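Local coordinates for protein protease Do-like 1, chloroplastic (Arabidopsis thaliana, PDB 3QO6) that acts as a chloroplast serine protease that is required at high temperature and may degrade damaged proteins, at residues G120-L125 against I212-V217; G151-I156 against I165-Q170; S261-K266 against T329-P334; K229-I234 against C307-E312. One frame throughout, in Å; residues are numbered along the deposited sequence.

Contact 1: G120-L125 against I212-V217; sequences GVSADL and IPVDTV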
loop_
_atom_site.group_PDB
_atom_site.type_symbol
_atom_site.label_atom_id
_atom_site.label_comp_id
_atom_site.label_asym_id
_atom_site.label_seq_id
_atom_site.Cartn_x
_atom_site.Cartn_y
_atom_site.Cartn_z
ATOM N N GLY B 120 30.444 17.067 30.619
ATOM C CA GLY B 120 31.122 18.153 29.943
ATOM C C GLY B 120 30.326 19.426 29.843
ATOM O O GLY B 120 29.363 19.628 30.581
ATOM N N VAL B 121 30.726 20.302 28.926
ATOM C CA VAL B 121 30.017 21.567 28.751
ATOM C C VAL B 121 29.534 21.742 27.329
ATOM O O VAL B 121 30.329 21.720 26.400
ATOM C CB VAL B 121 30.914 22.783 29.075
ATOM C CG1 VAL B 121 30.170 24.058 28.733
ATOM C CG2 VAL B 121 31.283 22.789 30.535
ATOM N N SER B 122 28.243 21.965 27.157
ATOM C CA SER B 122 27.732 22.126 25.821
ATOM C C SER B 122 27.740 23.556 25.339
ATOM O O SER B 122 27.636 23.805 24.158
ATOM C CB SER B 122 26.322 21.538 25.708
ATOM O OG SER B 122 25.336 22.303 26.371
ATOM N N ALA B 123 27.883 24.509 26.239
ATOM C CA ALA B 123 27.875 25.906 25.815
ATOM C C ALA B 123 29.004 26.298 24.874
ATOM O O ALA B 123 28.817 27.179 24.067
ATOM C CB ALA B 123 27.890 26.817 27.024
ATOM N N ASP B 124 30.164 25.651 24.963
ATOM C CA ASP B 124 31.298 26.003 24.096
ATOM C C ASP B 124 31.483 25.187 22.809
ATOM O O ASP B 124 32.500 25.322 22.122
ATOM C CB ASP B 124 32.598 25.885 24.879
ATOM C CG ASP B 124 32.581 26.683 26.129
ATOM O OD1 ASP B 124 31.945 27.768 26.124
ATOM O OD2 ASP B 124 33.212 26.228 27.109
ATOM N N LEU B 125 30.530 24.326 22.487
ATOM C CA LEU B 125 30.670 23.490 21.313
ATOM C C LEU B 125 30.830 24.298 20.014
ATOM O O LEU B 125 30.318 25.423 19.881
ATOM C CB LEU B 125 29.479 22.511 21.250
ATOM C CG LEU B 125 29.365 21.564 22.466
ATOM C CD1 LEU B 125 28.108 20.748 22.384
ATOM C CD2 LEU B 125 30.577 20.625 22.537
ATOM N N ILE B 212 20.021 16.255 23.143
ATOM C CA ILE B 212 19.612 17.330 24.045
ATOM C C ILE B 212 20.962 17.716 24.647
ATOM O O ILE B 212 21.711 16.832 25.093
ATOM C CB ILE B 212 18.677 16.842 25.202
ATOM C CG1 ILE B 212 17.390 16.199 24.663
ATOM C CG2 ILE B 212 18.304 18.029 26.068
ATOM C CD1 ILE B 212 16.578 17.120 23.802
ATOM N N PRO B 213 21.300 19.022 24.651
ATOM C CA PRO B 213 22.589 19.452 25.205
ATOM C C PRO B 213 22.736 19.220 26.705
ATOM O O PRO B 213 21.824 19.459 27.499
ATOM C CB PRO B 213 22.662 20.920 24.820
ATOM C CG PRO B 213 21.201 21.341 24.837
ATOM C CD PRO B 213 20.477 20.178 24.237
ATOM N N VAL B 214 23.909 18.741 27.071
ATOM C CA VAL B 214 24.247 18.443 28.444
ATOM C C VAL B 214 23.905 19.542 29.448
ATOM O O VAL B 214 23.421 19.260 30.544
ATOM C CB VAL B 214 25.743 18.115 28.536
ATOM C CG1 VAL B 214 26.552 19.333 28.159
ATOM C CG2 VAL B 214 26.084 17.585 29.909
ATOM N N ASP B 215 24.151 20.791 29.086
ATOM C CA ASP B 215 23.865 21.876 30.002
ATOM C C ASP B 215 22.406 21.881 30.464
ATOM O O ASP B 215 22.128 22.006 31.667
ATOM C CB ASP B 215 24.254 23.226 29.382
ATOM C CG ASP B 215 25.772 23.397 29.279
ATOM O OD1 ASP B 215 26.524 22.449 29.648
ATOM O OD2 ASP B 215 26.213 24.483 28.830
ATOM N N THR B 216 21.461 21.723 29.545
ATOM C CA THR B 216 20.102 21.733 30.015
ATOM C C THR B 216 19.801 20.404 30.728
ATOM O O THR B 216 18.936 20.338 31.599
ATOM C CB THR B 216 19.089 22.103 28.860
ATOM O OG1 THR B 216 18.280 20.983 28.506
ATOM C CG2 THR B 216 19.825 22.624 27.660
ATOM N N VAL B 217 20.561 19.366 30.415
ATOM C CA VAL B 217 20.351 18.069 31.039
ATOM C C VAL B 217 20.707 18.089 32.518
ATOM O O VAL B 217 19.904 17.703 33.364
ATOM C CB VAL B 217 21.185 16.966 30.314
ATOM C CG1 VAL B 217 21.295 15.701 31.162
ATOM C CG2 VAL B 217 20.514 16.625 29.018
#
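The carboxylate of Asp215 sits against the backbone of Ser122 and Ala123, and one good and two weak hydrogen bonds join the segments. Ser122 N donates an almost straight bond to Asp215 OD1, 3.1 Å long with an angle of 170° at the hydrogen; the donor comes from above the carboxylate plane, 53° out of it. A weak, strongly bent bond joins Ala123 N to Asp215 OD2, also at 3.1 Å, so both oxygens face consecutive amides at the start of the type I turn Ser122-Leu125; Ala123 CB touches Asp215 OD2 at 3.4 Å. In the reverse direction Asp215 N gives a weak bond to Ser122 OG at 3.3 Å. The hydroxyl reaches it because chi1 of Ser122, 72°, turns OG in between its own N and carbonyl carbon.

Van der Waals contacts accompany these bonds. Val214 directs CG1 at Ser122, 3.3 Å from its CB, and Pro213 CB lies 3.4 Å from Ser122 OG, where the ring edges up to the hydroxyl.

Pro213 is the N-cap of helix 214-227, which follows the last strand of the second barrel of this trypsin-like fold, while 120-125 belongs to the connection between the two barrels. Backbone bonds of Gly120 to Leu191 and of Val214 to Ile192 tie both segments to strand 191-198.

An acidic side chain in the first helical turn probably gains from the helix dipole, and its exchange of bonds with Ser122 supplies a side-chain acceptor to a first-turn amide while fixing the inter-barrel connection on the helix start.

Contact 2: G151-I156 against I165-Q170; sequences GLRREI and IQDVIQ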
loop_
_atom_site.group_PDB
_atom_site.type_symbol
_atom_site.label_atom_id
_atom_site.label_comp_id
_atom_site.label_asym_id
_atom_site.label_seq_id
_atom_site.Cartn_x
_atom_site.Cartn_y
_atom_site.Cartn_z
ATOM N N GLY B 151 25.674 20.893 13.670
ATOM C CA GLY B 151 24.979 22.131 13.963
ATOM C C GLY B 151 24.729 22.318 15.446
ATOM O O GLY B 151 24.754 21.365 16.257
ATOM N N LEU B 152 24.485 23.573 15.799
ATOM C CA LEU B 152 24.225 23.944 17.174
ATOM C C LEU B 152 23.003 24.837 17.269
ATOM O O LEU B 152 22.569 25.413 16.274
ATOM C CB LEU B 152 25.450 24.657 17.732
ATOM C CG LEU B 152 26.574 23.638 17.820
ATOM C CD1 LEU B 152 27.921 24.298 18.079
ATOM C CD2 LEU B 152 26.194 22.638 18.928
ATOM N N ARG B 153 22.436 24.937 18.468
ATOM C CA ARG B 153 21.277 25.798 18.682
ATOM C C ARG B 153 20.082 25.515 17.759
ATOM O O ARG B 153 19.372 26.434 17.351
ATOM C CB ARG B 153 21.718 27.268 18.556
ATOM C CG ARG B 153 22.728 27.702 19.654
ATOM C CD ARG B 153 23.843 28.621 19.123
ATOM N NE ARG B 153 25.195 28.104 19.406
ATOM C CZ ARG B 153 26.217 28.207 18.551
ATOM N NH1 ARG B 153 26.036 28.794 17.371
ATOM N NH2 ARG B 153 27.427 27.737 18.857
ATOM N N ARG B 154 19.839 24.244 17.456
ATOM C CA ARG B 154 18.717 23.876 16.596
ATOM C C ARG B 154 17.468 23.732 17.445
ATOM O O ARG B 154 17.568 23.452 18.640
ATOM C CB ARG B 154 18.956 22.513 15.926
ATOM C CG ARG B 154 20.261 22.356 15.168
ATOM C CD ARG B 154 20.393 23.375 14.045
ATOM N NE ARG B 154 21.296 22.899 13.005
ATOM C CZ ARG B 154 21.733 23.631 11.980
ATOM N NH1 ARG B 154 21.358 24.898 11.841
ATOM N NH2 ARG B 154 22.538 23.082 11.084
ATOM N N GLU B 155 16.301 23.910 16.823
ATOM C CA GLU B 155 15.019 23.719 17.494
ATOM C C GLU B 155 14.320 22.571 16.781
ATOM O O GLU B 155 14.213 22.581 15.561
ATOM C CB GLU B 155 14.128 24.964 17.416
ATOM C CG GLU B 155 12.662 24.690 17.830
ATOM C CD GLU B 155 11.728 25.897 17.638
ATOM O OE1 GLU B 155 12.052 27.002 18.152
ATOM O OE2 GLU B 155 10.664 25.734 16.981
ATOM N N ILE B 156 13.865 21.580 17.539
ATOM C CA ILE B 156 13.160 20.430 16.974
ATOM C C ILE B 156 11.851 20.145 17.737
ATOM O O ILE B 156 11.773 20.321 18.959
ATOM C CB ILE B 156 14.021 19.129 17.031
ATOM C CG1 ILE B 156 14.342 18.795 18.489
ATOM C CG2 ILE B 156 15.311 19.299 16.252
ATOM C CD1 ILE B 156 14.679 17.361 18.717
ATOM N N ILE B 165 11.827 21.688 21.496
ATOM C CA ILE B 165 12.952 21.601 22.408
ATOM C C ILE B 165 13.991 22.529 21.802
ATOM O O ILE B 165 14.402 22.341 20.659
ATOM C CB ILE B 165 13.543 20.193 22.481
ATOM C CG1 ILE B 165 12.446 19.173 22.791
ATOM C CG2 ILE B 165 14.603 20.144 23.555
ATOM C CD1 ILE B 165 12.947 17.711 22.929
ATOM N N GLN B 166 14.395 23.547 22.551
ATOM C CA GLN B 166 15.371 24.495 22.057
ATOM C C GLN B 166 16.790 24.007 22.292
ATOM O O GLN B 166 17.025 23.024 22.985
ATOM C CB GLN B 166 15.197 25.839 22.765
ATOM C CG GLN B 166 14.303 26.860 22.066
ATOM C CD GLN B 166 12.833 26.467 22.026
ATOM O OE1 GLN B 166 12.236 26.103 23.050
ATOM N NE2 GLN B 166 12.233 26.562 20.842
ATOM N N ASP B 167 17.735 24.713 21.698
ATOM C CA ASP B 167 19.154 24.448 21.866
ATOM C C ASP B 167 19.720 23.072 21.545
ATOM O O ASP B 167 20.775 22.713 22.078
ATOM C CB ASP B 167 19.563 24.800 23.292
ATOM C CG ASP B 167 20.923 25.486 23.346
ATOM O OD1 ASP B 167 20.985 26.726 23.131
ATOM O OD2 ASP B 167 21.936 24.783 23.584
ATOM N N VAL B 168 19.062 22.319 20.667
ATOM C CA VAL B 168 19.512 20.978 20.317
ATOM C C VAL B 168 20.797 20.831 19.488
ATOM O O VAL B 168 21.115 21.673 18.637
ATOM C CB VAL B 168 18.372 20.257 19.605
ATOM C CG1 VAL B 168 18.808 18.871 19.112
ATOM C CG2 VAL B 168 17.218 20.152 20.559
ATOM N N ILE B 169 21.537 19.753 19.741
ATOM C CA ILE B 169 22.772 19.469 18.990
ATOM C C ILE B 169 22.484 18.557 17.775
ATOM O O ILE B 169 21.681 17.636 17.876
ATOM C CB ILE B 169 23.810 18.732 19.840
ATOM C CG1 ILE B 169 24.270 19.604 21.010
ATOM C CG2 ILE B 169 24.998 18.358 18.964
ATOM C CD1 ILE B 169 25.090 18.838 22.040
ATOM N N GLN B 170 23.144 18.822 16.643
ATOM C CA GLN B 170 22.970 18.040 15.415
ATOM C C GLN B 170 24.287 17.342 15.067
ATOM O O GLN B 170 25.343 17.972 15.087
ATOM C CB GLN B 170 22.580 18.960 14.278
ATOM C CG GLN B 170 22.111 18.243 13.067
ATOM C CD GLN B 170 21.841 19.195 11.941
ATOM O OE1 GLN B 170 21.296 20.268 12.150
ATOM N NE2 GLN B 170 22.217 18.809 10.735
#
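Arg154 and Gln170 meet at an angle, their guanidinium and amide planes 25° apart, and Gln170 OE1 lies near the plane at the guanidinium edge. Arg154 NE donates to this oxygen at 2.8 Å and NH2 adds a weak bond at 3.3 Å. The arginine is bent at chi2 (-59°), which folds it back toward the neighbouring strand, whereas Gln170 reaches out extended. Both outer ends continue to a second subunit: Arg154 NH1 bonds to Asp141 O and Gln170 NE2 to Thr143 OG1 of that chain.

Glu155 and Gln166 instead run alongside each other with carboxylate and amide planes nearly perpendicular, 87° apart. Gln166 NE2 reaches Glu155 OE1 at 2.7 Å, although the poor angle makes the bond weak; OE1 is also bonded to Ser298. On the face shared with Arg154 and Gln170, Ile156 crosses Val168 at about a right angle, CG1 to CG2 3.8 Å, and both pack on Phe210. Leu152 and Ile169, on the other side, point the same way, touching at 4.2 Å through Leu152 CD2 and Ile169 CG1.

The antiparallel ladder pairs Gly151 with Gln170, Arg154 with Val168 and Ile156 with Ile165, each hydrogen-bonded. Asp167 and Val168 face Arg154 in a G1 beta bulge, and the chain turns a corner at Asp167 between different sheets or faces. Ile165, bonded through its N to Ile156 O at 2.9 Å, carries its side chain to the predicted charge-relay residues.

The face of Arg154 thus passes from aliphatic packing on Phe210 to a polar end bonded to the second subunit, with Glu155 and Gln166 at its margin.

Contact 3: S261-K266 against T329-P334; sequences SGPAGK and TLEPKP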
loop_
_atom_site.group_PDB
_atom_site.type_symbol
_atom_site.label_atom_id
_atom_site.label_comp_id
_atom_site.label_asym_id
_atom_site.label_seq_id
_atom_site.Cartn_x
_atom_site.Cartn_y
_atom_site.Cartn_z
ATOM N N SER B 261 -9.252 30.396 35.385
ATOM C CA SER B 261 -8.446 29.898 36.483
ATOM C C SER B 261 -6.926 29.903 36.255
ATOM O O SER B 261 -6.176 29.403 37.101
ATOM C CB SER B 261 -8.920 28.478 36.830
ATOM O OG SER B 261 -7.854 27.547 36.756
ATOM N N GLY B 262 -6.469 30.461 35.131
ATOM C CA GLY B 262 -5.034 30.499 34.833
ATOM C C GLY B 262 -4.447 31.908 34.809
ATOM O O GLY B 262 -5.186 32.873 34.980
ATOM N N PRO B 263 -3.133 32.072 34.587
ATOM C CA PRO B 263 -2.512 33.397 34.564
ATOM C C PRO B 263 -3.095 34.426 33.614
ATOM O O PRO B 263 -3.513 35.493 34.059
ATOM C CB PRO B 263 -1.061 33.091 34.275
ATOM C CG PRO B 263 -0.869 31.791 34.972
ATOM C CD PRO B 263 -2.108 31.021 34.589
ATOM N N ALA B 264 -3.124 34.134 32.313
ATOM C CA ALA B 264 -3.691 35.085 31.341
ATOM C C ALA B 264 -5.198 35.236 31.579
ATOM O O ALA B 264 -5.813 36.262 31.242
ATOM C CB ALA B 264 -3.430 34.611 29.927
ATOM N N GLY B 265 -5.794 34.203 32.157
ATOM C CA GLY B 265 -7.209 34.287 32.463
ATOM C C GLY B 265 -7.439 35.351 33.535
ATOM O O GLY B 265 -8.173 36.311 33.305
ATOM N N LYS B 266 -6.803 35.184 34.700
ATOM C CA LYS B 266 -6.930 36.132 35.803
ATOM C C LYS B 266 -6.470 37.504 35.351
ATOM O O LYS B 266 -6.926 38.518 35.879
ATOM C CB LYS B 266 -6.093 35.697 37.002
ATOM C CG LYS B 266 -6.471 34.346 37.569
ATOM C CD LYS B 266 -5.375 33.797 38.464
ATOM C CE LYS B 266 -5.603 32.335 38.728
ATOM N NZ LYS B 266 -4.572 31.742 39.629
ATOM N N THR B 329 1.356 37.180 35.440
ATOM C CA THR B 329 2.362 36.537 36.284
ATOM C C THR B 329 2.212 35.027 36.096
ATOM O O THR B 329 1.173 34.430 36.407
ATOM C CB THR B 329 2.216 36.900 37.785
ATOM O OG1 THR B 329 1.001 37.625 37.997
ATOM C CG2 THR B 329 3.383 37.757 38.231
ATOM N N LEU B 330 3.268 34.421 35.575
ATOM C CA LEU B 330 3.258 33.003 35.293
ATOM C C LEU B 330 3.172 32.099 36.508
ATOM O O LEU B 330 3.937 32.249 37.456
ATOM C CB LEU B 330 4.490 32.644 34.450
ATOM C CG LEU B 330 4.559 33.277 33.057
ATOM C CD1 LEU B 330 5.240 34.591 33.146
ATOM C CD2 LEU B 330 5.335 32.385 32.135
ATOM N N GLU B 331 2.242 31.153 36.466
ATOM C CA GLU B 331 2.060 30.196 37.551
ATOM C C GLU B 331 2.458 28.809 37.091
ATOM O O GLU B 331 2.439 28.510 35.895
ATOM C CB GLU B 331 0.601 30.137 37.974
ATOM C CG GLU B 331 0.027 31.466 38.353
ATOM C CD GLU B 331 -1.481 31.436 38.331
ATOM O OE1 GLU B 331 -2.099 32.493 38.558
ATOM O OE2 GLU B 331 -2.050 30.350 38.081
ATOM N N PRO B 332 2.804 27.928 38.040
ATOM C CA PRO B 332 3.193 26.563 37.679
ATOM C C PRO B 332 2.069 25.858 36.943
ATOM O O PRO B 332 0.900 26.134 37.177
ATOM C CB PRO B 332 3.499 25.913 39.032
ATOM C CG PRO B 332 2.634 26.671 39.983
ATOM C CD PRO B 332 2.795 28.098 39.502
ATOM N N LYS B 333 2.438 24.950 36.049
ATOM C CA LYS B 333 1.477 24.180 35.268
ATOM C C LYS B 333 0.822 23.189 36.234
ATOM O O LYS B 333 1.536 22.501 36.972
ATOM C CB LYS B 333 2.244 23.446 34.161
ATOM C CG LYS B 333 1.481 22.425 33.319
ATOM C CD LYS B 333 2.499 21.444 32.707
ATOM C CE LYS B 333 1.880 20.304 31.888
ATOM N NZ LYS B 333 1.267 20.783 30.615
ATOM N N PRO B 334 -0.535 23.115 36.256
ATOM C CA PRO B 334 -1.272 22.205 37.136
ATOM C C PRO B 334 -0.737 20.815 37.004
ATOM O O PRO B 334 -0.416 20.385 35.913
ATOM C CB PRO B 334 -2.701 22.305 36.635
ATOM C CG PRO B 334 -2.796 23.705 36.163
ATOM C CD PRO B 334 -1.472 23.899 35.434
#
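Lys266 NZ and Glu331 OE1 form a salt bridge of 2.8 Å across the helix and the strand. The ammonium meets OE1 on its syn side, 26° out of the carboxylate plane, nearer OE1 but also 3.3 Å from Glu331 OE2. Pro263 packs beside the same side chain: its CG is 3.4 Å from Glu331 CD, and its CD is 3.6 Å from Glu331 OE2. The ring also spans back to the strand backbone, with Pro263 CB 3.4 Å from Thr329 O.

Both charged side chains get there by reaching out. Glu331 leaves the strand with CG beside its own N (chi1 -55°) and then runs extended across the proline ring, while Lys266, likewise extended, comes from the last residue of the short helix with its CD 3.5 Å from Glu331 OE1.

The two segments belong to the PDZ domain, where the short helix 263-266 is laid against strand 326-332 near the end of the chain. Sixty-two residues lie between them, including the helix 297-304.

Further out, the helix itself sets the spacing of its two contact residues. Gly262 is its N-cap, and Lys266 N donates to Gly262 O at 2.8 Å, which puts Pro263 and Lys266, three residues apart, on the same side of the turn. Glu331 is in turn fixed by backbone bonding to Ile234 of the adjacent strand, and Ala264 is tied by its backbone to Leu235. On the other side of the strand Leu330 packs on Pro233 and Val313, so its side chain points into the domain while that of Glu331 faces the helix.

Contact 4: K229-I234 against C307-E312; sequences KVTRPI and CKVGDE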
loop_
_atom_site.group_PDB
_atom_site.type_symbol
_atom_site.label_atom_id
_atom_site.label_comp_id
_atom_site.label_asym_id
_atom_site.label_seq_id
_atom_site.Cartn_x
_atom_site.Cartn_y
_atom_site.Cartn_z
ATOM N N LYS B 229 10.538 16.196 40.139
ATOM C CA LYS B 229 9.642 16.888 39.222
ATOM C C LYS B 229 10.371 18.155 38.851
ATOM O O LYS B 229 11.311 18.546 39.536
ATOM C CB LYS B 229 8.312 17.210 39.937
ATOM C CG LYS B 229 7.625 18.545 39.564
ATOM C CD LYS B 229 6.156 18.579 40.056
ATOM C CE LYS B 229 5.332 19.785 39.500
ATOM N NZ LYS B 229 5.379 21.114 40.260
ATOM N N VAL B 230 9.967 18.781 37.756
ATOM C CA VAL B 230 10.573 20.032 37.333
ATOM C C VAL B 230 9.403 20.969 37.258
ATOM O O VAL B 230 8.360 20.609 36.725
ATOM C CB VAL B 230 11.240 19.921 35.951
ATOM C CG1 VAL B 230 11.349 21.275 35.323
ATOM C CG2 VAL B 230 12.635 19.371 36.102
ATOM N N THR B 231 9.543 22.166 37.799
ATOM C CA THR B 231 8.404 23.065 37.759
ATOM C C THR B 231 8.589 24.129 36.706
ATOM O O THR B 231 9.529 24.947 36.759
ATOM C CB THR B 231 8.131 23.679 39.155
ATOM O OG1 THR B 231 7.622 22.653 40.014
ATOM C CG2 THR B 231 7.116 24.811 39.071
ATOM N N ARG B 232 7.674 24.102 35.743
ATOM C CA ARG B 232 7.714 25.018 34.620
ATOM C C ARG B 232 6.526 25.963 34.574
ATOM O O ARG B 232 5.376 25.580 34.793
ATOM C CB ARG B 232 7.802 24.202 33.323
ATOM C CG ARG B 232 9.014 23.242 33.240
ATOM C CD ARG B 232 8.918 22.365 32.003
ATOM N NE ARG B 232 10.201 21.788 31.619
ATOM C CZ ARG B 232 11.330 22.488 31.514
ATOM N NH1 ARG B 232 11.337 23.794 31.774
ATOM N NH2 ARG B 232 12.450 21.891 31.130
ATOM N N PRO B 233 6.793 27.221 34.240
ATOM C CA PRO B 233 5.784 28.288 34.148
ATOM C C PRO B 233 4.801 28.168 32.983
ATOM O O PRO B 233 5.125 27.595 31.958
ATOM C CB PRO B 233 6.641 29.537 34.007
ATOM C CG PRO B 233 7.793 29.004 33.116
ATOM C CD PRO B 233 8.111 27.670 33.749
ATOM N N ILE B 234 3.605 28.719 33.146
ATOM C CA ILE B 234 2.635 28.720 32.070
ATOM C C ILE B 234 1.898 30.028 32.038
ATOM O O ILE B 234 1.767 30.681 33.066
ATOM C CB ILE B 234 1.593 27.635 32.199
ATOM C CG1 ILE B 234 0.679 27.937 33.383
ATOM C CG2 ILE B 234 2.270 26.311 32.298
ATOM C CD1 ILE B 234 -0.551 27.035 33.401
ATOM N N CYS B 307 11.517 32.025 31.006
ATOM C CA CYS B 307 10.939 32.519 32.235
ATOM C C CYS B 307 10.878 31.472 33.307
ATOM O O CYS B 307 11.064 30.281 33.044
ATOM C CB CYS B 307 9.557 33.072 31.962
ATOM S SG CYS B 307 9.646 34.243 30.615
ATOM N N LYS B 308 10.635 31.936 34.527
ATOM C CA LYS B 308 10.541 31.063 35.681
ATOM C C LYS B 308 9.225 31.320 36.418
ATOM O O LYS B 308 8.679 32.417 36.349
ATOM C CB LYS B 308 11.758 31.295 36.585
ATOM C CG LYS B 308 12.332 32.718 36.546
ATOM C CD LYS B 308 13.677 32.798 37.287
ATOM C CE LYS B 308 14.180 34.241 37.484
ATOM N NZ LYS B 308 14.517 34.947 36.216
ATOM N N VAL B 309 8.700 30.307 37.099
ATOM C CA VAL B 309 7.444 30.481 37.813
ATOM C C VAL B 309 7.466 31.760 38.613
ATOM O O VAL B 309 8.452 32.061 39.269
ATOM C CB VAL B 309 7.173 29.335 38.775
ATOM C CG1 VAL B 309 5.911 29.612 39.554
ATOM C CG2 VAL B 309 7.034 28.047 38.002
ATOM N N GLY B 310 6.384 32.523 38.550
ATOM C CA GLY B 310 6.335 33.762 39.298
ATOM C C GLY B 310 6.698 35.024 38.534
ATOM O O GLY B 310 6.289 36.101 38.943
ATOM N N ASP B 311 7.452 34.918 37.442
ATOM C CA ASP B 311 7.824 36.109 36.663
ATOM C C ASP B 311 6.599 36.889 36.185
ATOM O O ASP B 311 5.608 36.304 35.735
ATOM C CB ASP B 311 8.650 35.719 35.433
ATOM C CG ASP B 311 10.069 35.318 35.779
ATOM O OD1 ASP B 311 10.362 35.091 36.974
ATOM O OD2 ASP B 311 10.894 35.217 34.849
ATOM N N GLU B 312 6.647 38.210 36.288
ATOM C CA GLU B 312 5.518 38.979 35.811
ATOM C C GLU B 312 5.856 39.429 34.399
ATOM O O GLU B 312 6.542 40.421 34.185
ATOM C CB GLU B 312 5.236 40.192 36.684
ATOM C CG GLU B 312 3.908 40.833 36.304
ATOM C CD GLU B 312 3.735 42.237 36.841
ATOM O OE1 GLU B 312 4.622 43.078 36.572
ATOM O OE2 GLU B 312 2.708 42.500 37.513
#
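Thr231 turns its two branches to different tasks: OG1 accepts a 2.7 Å hydrogen bond from Lys229 NZ, whereas CG2 meets Val309 CG2 across the contact at 3.4 Å. The methyl groups touch, the side chains leaning across each other. With chi1 of -70°, Thr231 places CG2 opposite its backbone N, on the side of the turn, and leaves OG1 to the lysine.

Pro233 and Val309 contribute equally to the buried area. The proline ring lies over the backbone leading into the turn, CG 3.5 Å from Cys307 O and CB 3.8 Å from Val309 N, and CB also comes within 4.3 Å of Val309 CG2.

The surface it meets is shaped by a type II beta turn from Lys308 to Asp311, closed by Asp311 N bonding to Lys308 O at 3.0 Å, with Gly310 at its third position. Asp311 OD2 reaches back to Lys308 N through a weak bond of 3.3 Å, which may help brace the turn. Pro332 of strand 326-332 touches both Thr231 and Val309, and backbone bonds from Gly310 and Asp311 to Leu330 seat the turn on that strand.

Segment 229-234 brings the chain from helix 214-227 of the protease into strand 233-234 of the PDZ domain, and Arg232 forms a salt bridge to Asp97 on the protease side. As proline has no amide hydrogen, Pro233 can offer the turn carbonyls only carbon contacts; this seam rests on methyl and ring packing, and no polar bond joins the two segments, whose polar groups bond within their own segment or to strand 326-332 and Asp97.

Overall arrangement
Contacts 1 and 2 lie in the protease, contacts 3 and 4 in the PDZ region. The first two touch each other, meet in one sheet through strands 209-213 and 168-171, and both reach a second subunit; contact 2 is nested within the loop closed by contact 1. Contact 2 is an antiparallel ladder interrupted by bulges, contact 1 a cluster of side-chain-to-amide bonds, and both are partly buried. Contacts 3 and 4 meet in one sheet, where strands 326-332 and 233-234 are neighbours, their segments alternating along the chain. Contact 3 is partly buried and held by a salt bridge and proline packing, whereas contact 4 is a surface contact of apolar packing.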